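Local coordinates for conserved hypothetical protein (Sulfolobus solfataricus, PDB 2FNA) that probably hydrolyses ATP as an archaeal AAA+ P-loop ATPase, here with ADP bound, although its cellular role is not established, at residues 55-60 against 133-138; 84-89 against 110-115; 93-98 against 129-134. All coordinates share one frame; numbering follows the deposited sequence. Where two conformers were deposited one is given.

Interaction 1 of 3, residues 55-60 against 133-138. With EDO (1,2-ethanediol), chain E.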
# COMPACT_ATOMS: atom_id res chain seq x y z
N ASN A 55 -6.14 -20.71 0.40
CA ASN A 55 -6.24 -21.70 -0.69
C ASN A 55 -7.55 -21.49 -1.47
O ASN A 55 -8.32 -22.42 -1.75
CB ASN A 55 -6.15 -23.12 -0.11
CG ASN A 55 -5.91 -24.19 -1.16
OD1 ASN A 55 -5.27 -23.94 -2.17
ND2 ASN A 55 -6.44 -25.38 -0.93
N LEU A 56 -7.80 -20.24 -1.80
CA LEU A 56 -8.94 -19.87 -2.63
C LEU A 56 -8.42 -19.24 -3.91
O LEU A 56 -7.39 -18.58 -3.89
CB LEU A 56 -9.87 -18.88 -1.91
CG LEU A 56 -10.78 -19.40 -0.78
CD1 LEU A 56 -11.39 -18.21 -0.05
CD2 LEU A 56 -11.83 -20.33 -1.30
N PRO A 57 -9.17 -19.41 -5.02
CA PRO A 57 -8.81 -18.76 -6.26
C PRO A 57 -8.73 -17.25 -6.05
O PRO A 57 -9.44 -16.70 -5.21
CB PRO A 57 -9.95 -19.09 -7.21
CG PRO A 57 -11.00 -19.72 -6.40
CD PRO A 57 -10.44 -20.16 -5.11
N TYR A 58 -7.85 -16.60 -6.78
CA TYR A 58 -7.67 -15.18 -6.60
C TYR A 58 -7.09 -14.54 -7.86
O TYR A 58 -6.52 -15.22 -8.74
CB TYR A 58 -6.78 -14.90 -5.39
CG TYR A 58 -5.33 -15.31 -5.59
CD1 TYR A 58 -4.90 -16.62 -5.29
CD2 TYR A 58 -4.39 -14.41 -6.08
CE1 TYR A 58 -3.56 -17.02 -5.48
CE2 TYR A 58 -3.05 -14.81 -6.28
CZ TYR A 58 -2.65 -16.10 -5.97
OH TYR A 58 -1.34 -16.45 -6.16
N ILE A 59 -7.31 -13.22 -7.92
CA ILE A 59 -6.76 -12.31 -8.90
C ILE A 59 -5.95 -11.30 -8.09
O ILE A 59 -6.48 -10.72 -7.16
CB ILE A 59 -7.92 -11.57 -9.63
CG1 ILE A 59 -8.62 -12.49 -10.63
CG2 ILE A 59 -7.44 -10.25 -10.28
CD1 ILE A 59 -7.78 -12.89 -11.81
N TYR A 60 -4.68 -11.12 -8.40
CA TYR A 60 -3.85 -10.19 -7.65
C TYR A 60 -3.40 -9.03 -8.49
O TYR A 60 -2.51 -9.19 -9.32
CB TYR A 60 -2.63 -10.93 -7.11
CG TYR A 60 -1.96 -10.24 -5.97
CD1 TYR A 60 -1.31 -9.01 -6.14
CD2 TYR A 60 -1.99 -10.80 -4.69
CE1 TYR A 60 -0.70 -8.39 -5.07
CE2 TYR A 60 -1.37 -10.19 -3.63
CZ TYR A 60 -0.74 -8.98 -3.82
OH TYR A 60 -0.12 -8.37 -2.77
N GLN A 133 -19.66 -17.29 -11.25
CA GLN A 133 -20.27 -18.44 -11.95
C GLN A 133 -19.34 -19.65 -12.05
O GLN A 133 -19.79 -20.80 -11.97
CB GLN A 133 -20.74 -18.06 -13.36
CG GLN A 133 -22.26 -17.98 -13.52
CD GLN A 133 -22.85 -16.64 -13.07
OE1 GLN A 133 -23.66 -16.04 -13.78
NE2 GLN A 133 -22.45 -16.17 -11.88
N ALA A 134 -18.05 -19.38 -12.23
CA ALA A 134 -17.04 -20.41 -12.47
C ALA A 134 -16.49 -21.08 -11.18
O ALA A 134 -15.71 -22.03 -11.26
CB ALA A 134 -15.89 -19.80 -13.28
N SER A 135 -16.90 -20.59 -10.01
CA SER A 135 -16.28 -20.98 -8.75
C SER A 135 -17.35 -21.40 -7.75
O SER A 135 -18.36 -20.71 -7.59
CB SER A 135 -15.47 -19.79 -8.19
OG SER A 135 -14.50 -20.22 -7.24
N LYS A 136 -17.14 -22.53 -7.08
CA LYS A 136 -17.99 -22.97 -5.97
C LYS A 136 -17.58 -22.23 -4.70
O LYS A 136 -18.38 -22.03 -3.79
CB LYS A 136 -17.85 -24.49 -5.75
N ASP A 137 -16.33 -21.79 -4.67
CA ASP A 137 -15.73 -21.15 -3.51
C ASP A 137 -15.64 -19.63 -3.70
O ASP A 137 -15.86 -19.13 -4.80
CB ASP A 137 -14.32 -21.73 -3.31
CG ASP A 137 -14.33 -23.26 -3.23
OD1 ASP A 137 -14.97 -23.80 -2.31
OD2 ASP A 137 -13.70 -23.93 -4.10
N ASN A 138 -15.36 -18.90 -2.62
CA ASN A 138 -15.06 -17.47 -2.70
C ASN A 138 -13.87 -17.23 -3.63
O ASN A 138 -12.92 -18.01 -3.64
CB ASN A 138 -14.71 -16.88 -1.31
CG ASN A 138 -15.92 -16.73 -0.40
OD1 ASN A 138 -17.05 -16.81 -0.84
ND2 ASN A 138 -15.66 -16.50 0.88
C1 EDO E . -3.97 -17.40 -8.76
O1 EDO E . -3.01 -16.89 -9.69
C2 EDO E . -5.16 -18.02 -9.47
O2 EDO E . -6.14 -18.42 -8.51

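Interaction 2 of 3, residues 84-89 against 110-115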
# COMPACT_ATOMS: atom_id res chain seq x y z
N GLU A 84 -3.71 -11.59 -15.03
CA GLU A 84 -4.20 -12.28 -13.85
C GLU A 84 -5.28 -13.30 -14.17
O GLU A 84 -5.30 -14.38 -13.58
CB GLU A 84 -4.70 -11.28 -12.79
CG GLU A 84 -3.57 -10.68 -11.95
CD GLU A 84 -2.70 -11.74 -11.28
OE1 GLU A 84 -3.19 -12.49 -10.37
OE2 GLU A 84 -1.52 -11.81 -11.68
N ILE A 85 -6.17 -12.95 -15.09
CA ILE A 85 -7.27 -13.83 -15.48
C ILE A 85 -6.68 -15.12 -16.06
O ILE A 85 -7.16 -16.21 -15.76
CB ILE A 85 -8.25 -13.13 -16.46
CG1 ILE A 85 -9.08 -12.10 -15.70
CG2 ILE A 85 -9.20 -14.12 -17.14
CD1 ILE A 85 -9.72 -11.06 -16.57
N ASN A 86 -5.62 -14.98 -16.85
CA ASN A 86 -4.98 -16.15 -17.46
C ASN A 86 -4.39 -17.13 -16.41
O ASN A 86 -4.38 -18.35 -16.63
CB ASN A 86 -3.90 -15.69 -18.46
CG ASN A 86 -4.50 -15.23 -19.80
OD1 ASN A 86 -5.59 -15.65 -20.19
ND2 ASN A 86 -3.77 -14.36 -20.50
N LYS A 87 -3.94 -16.59 -15.28
CA LYS A 87 -3.53 -17.41 -14.14
C LYS A 87 -4.75 -18.10 -13.48
O LYS A 87 -4.67 -19.27 -13.04
CB LYS A 87 -2.81 -16.56 -13.10
CG LYS A 87 -1.60 -15.78 -13.60
CD LYS A 87 -0.99 -15.00 -12.45
CE LYS A 87 0.14 -14.10 -12.90
NZ LYS A 87 0.78 -13.43 -11.72
N LEU A 88 -5.87 -17.38 -13.44
CA LEU A 88 -7.09 -17.86 -12.79
C LEU A 88 -7.82 -18.96 -13.58
O LEU A 88 -8.36 -19.89 -12.97
CB LEU A 88 -8.06 -16.71 -12.51
CG LEU A 88 -9.31 -17.09 -11.73
CD1 LEU A 88 -8.95 -17.54 -10.34
CD2 LEU A 88 -10.33 -15.97 -11.67
N VAL A 89 -7.84 -18.86 -14.90
CA VAL A 89 -8.44 -19.92 -15.74
C VAL A 89 -7.76 -21.28 -15.51
O VAL A 89 -8.42 -22.30 -15.45
CB VAL A 89 -8.43 -19.57 -17.26
CG1 VAL A 89 -9.19 -18.28 -17.51
CG2 VAL A 89 -7.00 -19.47 -17.81
N ASN A 110 -6.09 -21.47 -24.68
CA ASN A 110 -6.39 -21.55 -23.25
C ASN A 110 -6.15 -20.21 -22.53
O ASN A 110 -5.96 -20.16 -21.31
CB ASN A 110 -5.58 -22.66 -22.58
CG ASN A 110 -6.37 -23.38 -21.52
OD1 ASN A 110 -7.32 -24.11 -21.83
ND2 ASN A 110 -5.99 -23.19 -20.26
N GLU A 111 -6.19 -19.13 -23.31
CA GLU A 111 -5.96 -17.79 -22.80
C GLU A 111 -6.98 -16.82 -23.39
O GLU A 111 -7.65 -17.14 -24.36
CB GLU A 111 -4.56 -17.33 -23.17
CG GLU A 111 -3.48 -17.85 -22.25
CD GLU A 111 -2.13 -17.22 -22.55
OE1 GLU A 111 -1.89 -16.86 -23.73
OE2 GLU A 111 -1.30 -17.10 -21.62
N ILE A 112 -7.07 -15.64 -22.78
CA ILE A 112 -7.96 -14.58 -23.27
C ILE A 112 -7.18 -13.34 -23.69
O ILE A 112 -6.06 -13.11 -23.24
CB ILE A 112 -9.02 -14.16 -22.21
CG1 ILE A 112 -8.37 -13.49 -21.00
CG2 ILE A 112 -9.87 -15.36 -21.77
CD1 ILE A 112 -9.28 -12.51 -20.30
N LYS A 113 -7.81 -12.55 -24.56
CA LYS A 113 -7.33 -11.23 -24.96
C LYS A 113 -8.53 -10.28 -24.99
O LYS A 113 -9.57 -10.62 -25.55
CB LYS A 113 -6.68 -11.27 -26.36
CG LYS A 113 -5.17 -11.48 -26.35
N PHE A 114 -8.41 -9.11 -24.39
CA PHE A 114 -9.43 -8.09 -24.58
C PHE A 114 -9.18 -7.42 -25.93
O PHE A 114 -8.02 -7.17 -26.28
CB PHE A 114 -9.40 -7.09 -23.44
CG PHE A 114 -9.67 -7.70 -22.10
CD1 PHE A 114 -10.94 -8.14 -21.78
CD2 PHE A 114 -8.65 -7.85 -21.17
CE1 PHE A 114 -11.20 -8.72 -20.53
CE2 PHE A 114 -8.90 -8.42 -19.92
CZ PHE A 114 -10.18 -8.86 -19.61
N ASN A 115 -10.24 -7.18 -26.70
CA ASN A 115 -10.15 -6.54 -28.03
C ASN A 115 -10.67 -5.11 -28.03
O ASN A 115 -10.60 -4.41 -27.01
CB ASN A 115 -10.93 -7.36 -29.07

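Interaction 3 of 3, residues 93-98 against 129-134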
# COMPACT_ATOMS: atom_id res chain seq x y z
N PRO A 93 -11.07 -24.16 -14.45
CA PRO A 93 -11.43 -24.75 -15.74
C PRO A 93 -12.69 -24.20 -16.44
O PRO A 93 -12.67 -24.02 -17.66
CB PRO A 93 -11.61 -26.23 -15.40
CG PRO A 93 -10.58 -26.47 -14.36
CD PRO A 93 -10.47 -25.19 -13.56
N SER A 94 -13.77 -23.96 -15.69
CA SER A 94 -15.05 -23.51 -16.29
C SER A 94 -15.12 -22.00 -16.52
O SER A 94 -16.16 -21.48 -16.94
CB SER A 94 -16.24 -23.94 -15.43
OG SER A 94 -16.21 -23.33 -14.15
N LEU A 95 -14.03 -21.29 -16.22
CA LEU A 95 -14.01 -19.84 -16.40
C LEU A 95 -13.87 -19.49 -17.88
O LEU A 95 -14.60 -18.63 -18.38
CB LEU A 95 -12.87 -19.22 -15.61
CG LEU A 95 -12.73 -17.69 -15.64
CD1 LEU A 95 -14.05 -17.03 -15.34
CD2 LEU A 95 -11.72 -17.28 -14.63
N LEU A 96 -12.95 -20.15 -18.57
CA LEU A 96 -12.74 -19.91 -20.00
C LEU A 96 -14.07 -19.99 -20.76
O LEU A 96 -14.33 -19.18 -21.65
CB LEU A 96 -11.72 -20.89 -20.57
CG LEU A 96 -10.78 -20.29 -21.61
CD1 LEU A 96 -9.79 -19.35 -20.96
CD2 LEU A 96 -10.04 -21.37 -22.41
N LYS A 97 -14.92 -20.95 -20.38
CA LYS A 97 -16.28 -21.05 -20.90
C LYS A 97 -17.17 -19.87 -20.49
O LYS A 97 -17.94 -19.36 -21.30
CB LYS A 97 -16.92 -22.37 -20.42
CG LYS A 97 -18.41 -22.55 -20.79
CD LYS A 97 -19.00 -23.81 -20.10
CE LYS A 97 -20.54 -23.78 -20.03
NZ LYS A 97 -21.16 -24.84 -20.85
N ALA A 98 -17.08 -19.46 -19.22
CA ALA A 98 -17.88 -18.34 -18.69
C ALA A 98 -17.45 -16.96 -19.23
O ALA A 98 -18.26 -16.02 -19.26
CB ALA A 98 -17.85 -18.34 -17.16
N GLU A 129 -18.97 -11.30 -12.07
CA GLU A 129 -20.09 -12.22 -12.02
C GLU A 129 -19.74 -13.57 -12.67
O GLU A 129 -20.26 -14.61 -12.25
CB GLU A 129 -21.31 -11.59 -12.70
CG GLU A 129 -22.61 -12.28 -12.34
CD GLU A 129 -23.85 -11.41 -12.51
OE1 GLU A 129 -23.73 -10.18 -12.75
OE2 GLU A 129 -24.95 -11.97 -12.39
N SER A 130 -18.85 -13.55 -13.66
CA SER A 130 -18.42 -14.79 -14.34
C SER A 130 -17.38 -15.57 -13.54
O SER A 130 -17.31 -16.80 -13.64
CB SER A 130 -17.86 -14.47 -15.72
OG SER A 130 -16.59 -13.88 -15.62
N PHE A 131 -16.56 -14.87 -12.75
CA PHE A 131 -15.67 -15.52 -11.81
C PHE A 131 -16.52 -16.27 -10.81
O PHE A 131 -16.23 -17.43 -10.50
CB PHE A 131 -14.83 -14.51 -11.02
CG PHE A 131 -13.90 -13.67 -11.84
CD1 PHE A 131 -13.52 -14.02 -13.12
CD2 PHE A 131 -13.36 -12.50 -11.29
CE1 PHE A 131 -12.65 -13.21 -13.85
CE2 PHE A 131 -12.48 -11.70 -12.01
CZ PHE A 131 -12.13 -12.07 -13.29
N GLU A 132 -17.57 -15.60 -10.33
CA GLU A 132 -18.51 -16.20 -9.37
C GLU A 132 -19.24 -17.38 -9.98
O GLU A 132 -19.41 -18.39 -9.31
CB GLU A 132 -19.48 -15.14 -8.80
CG GLU A 132 -20.75 -15.72 -8.20
CD GLU A 132 -21.40 -14.86 -7.14
OE1 GLU A 132 -20.68 -14.13 -6.44
OE2 GLU A 132 -22.64 -14.97 -6.98
N GLN A 133 -19.66 -17.29 -11.25
CA GLN A 133 -20.27 -18.44 -11.95
C GLN A 133 -19.34 -19.65 -12.05
O GLN A 133 -19.79 -20.80 -11.97
CB GLN A 133 -20.74 -18.06 -13.36
CG GLN A 133 -22.26 -17.98 -13.52
CD GLN A 133 -22.85 -16.64 -13.07
OE1 GLN A 133 -23.66 -16.04 -13.78
NE2 GLN A 133 -22.45 -16.17 -11.88
N ALA A 134 -18.05 -19.38 -12.23
CA ALA A 134 -17.04 -20.41 -12.47
C ALA A 134 -16.49 -21.08 -11.18
O ALA A 134 -15.71 -22.03 -11.26
CB ALA A 134 -15.89 -19.80 -13.28

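Interaction 1 of 3, residues 55-60 against 133-138
Next to Pro57, whose CG lies 3.6 Å from Ser135 OG across the contact, the backbone N of Tyr58 donates to O2 of a 1,2-ethanediol molecule at 3.0 Å, nearly straight at 166°. The same O2 returns a weak bond to Tyr58 O, so the N-H and the C=O of one residue both meet a single hydroxyl of the diol, which is probably a crystallisation additive. The tyrosine CG stands between backbone N and carbonyl carbon (chi1 69°), which turns the ring away from 133-138 and lays one face over the diol, with C1 3.3 Å above the plane and displaced toward the rim. Losing the ring to an alanine here is likely to uncover C1 of the diol and open a gap beside Ile51 and Ile140.

Between the segments the contact is van der Waals, without polar bonds. Leu56 places CD2 3.5 Å from Asp137 CB, while its CD1 lies alongside Asn138 CB at 3.8 Å. Leu56 CD2, at 3.5 Å, and Pro57 CD lie against Asn138 O, which is buried and has no partner in the model.

The segments lead into neighbouring parallel strands, 58-62 at the sheet border and 139-144, joined by backbone bonds of Pro57 and Ile59 to Ile140; helix 74-91 packs on Pro57 and Ile59, helix 43-54 on Tyr58 and Tyr60.

Interaction 2 of 3, residues 84-89 against 110-115
A beta-hairpin of strands 105-107 and 112-114 leans on helix 74-91; its second strand and the residues leading into it meet the helix through Asn86, Ile85 and Val89. Over the short segments the axes approach to 9.3 Å and run roughly antiparallel, at 153°. The polar link is Ile112 N to Asn86 OD1, 3.0 Å long with an angle of 163° at the hydrogen. The donor arrives in the carbonyl plane on a lone pair, the C=O...N angle being 135°. Asn86 CG also rests on Glu111 CG at 3.7 Å. The amide and carboxylate planes are close to parallel, but Asn86 ND2 and Glu111 OE2 stay 3.9 Å apart, too far for a bond.

Beside this link lies an apolar patch. Ile112 has CG1 between its backbone N and carbonyl carbon, which carries CD1 back to the helix, 3.5 Å from Ile85 CG2. Ile85 CD1 meets the Phe114 ring at its edge, 3.8 Å from CZ. One turn on, Val89 CG2 touches the carbonyl oxygen of Asn110 at 3.7 Å.

Lys113 pairs with Val106 inside the hairpin, whereas the N-H of Ile112 faces the helix. Asn86 therefore satisfies an amide on the strand's outer edge, as Gln82 does for Phe114 N, so two helix side chains take up strand amides much as a further strand would.

Interaction 3 of 3, residues 93-98 against 129-134
The Phe131 ring receives Leu95 at its edge: CD1 of the leucine lies near the ring plane, 3.8 Å from Phe131 CD1, and the two side chains cross at a slant. The Phe131 side chain also touches Ile85 of helix 74-91 and Ile171 of strand 171-177, so the phenylalanine joins the leucine to a wider apolar cluster. The CA-CB bond of Phe131 points away from 93-98, yet the ring returns its CD1 edge to the contact. Leu95 has CG anti to its backbone N (chi1 -177°), which directs CD1 at that edge.

Next to the aromatic group, small side chains let the backbones come close. Ala134 CB sits 3.6 Å from Leu95 CA, and the CA atoms of Leu95 and Ala134 are 5.0 Å apart. A turn away, Ala98 CB faces Ser130 CB at 4.1 Å. Leu95 is matched with Ala134 and Ala98 with Ser130, which shows that the chains run in opposite senses. The short helix 95-98 thus lies against the end of helix 124-133, the helix that leads into strand 139-144 of the parallel sheet in this P-loop ATPase domain.

Ser130 O is covered by apolar groups, with Leu95 CD1 at 3.7 Å and Ala98 CB a little farther off, while it accepts the helical bond from Ala134 N. Ser94 OG approaches Ala134 O to 3.2 Å, but the angle is too poor for a hydrogen bond, so the pair counts as close contact alone. Away from 93-98, Glu132 OE1 bonds Arg170 N and Glu129 OE1 bonds Tyr163 OH, linking the helix to the loop that leads into strand 171-177 and to helix 158-167.

How the interactions relate
The three contacts meet round helix 74-91. Interactions 1 and 2 have centres about 15 Å apart and are joined by a probable hydrogen bond, Tyr60 N to Glu84 OE1 at 2.8 Å. Interactions 2 and 3, about 11 Å apart, touch through Leu88 CD2 and Leu95 CD2 at 3.5 Å; interactions 1 and 3, about 10 Å apart between centres, share Gln133 and Ala134. Along the chain interaction 2 is nested within the loop that interaction 1 closes, whereas the segments of 2 and 3 alternate. Tyr60 ties interaction 1 to the nucleotide-binding elements: its side chain packs on Ser44 of the probable Walker A P-loop and its OH bonds Asp144, in a sequence resembling Walker B.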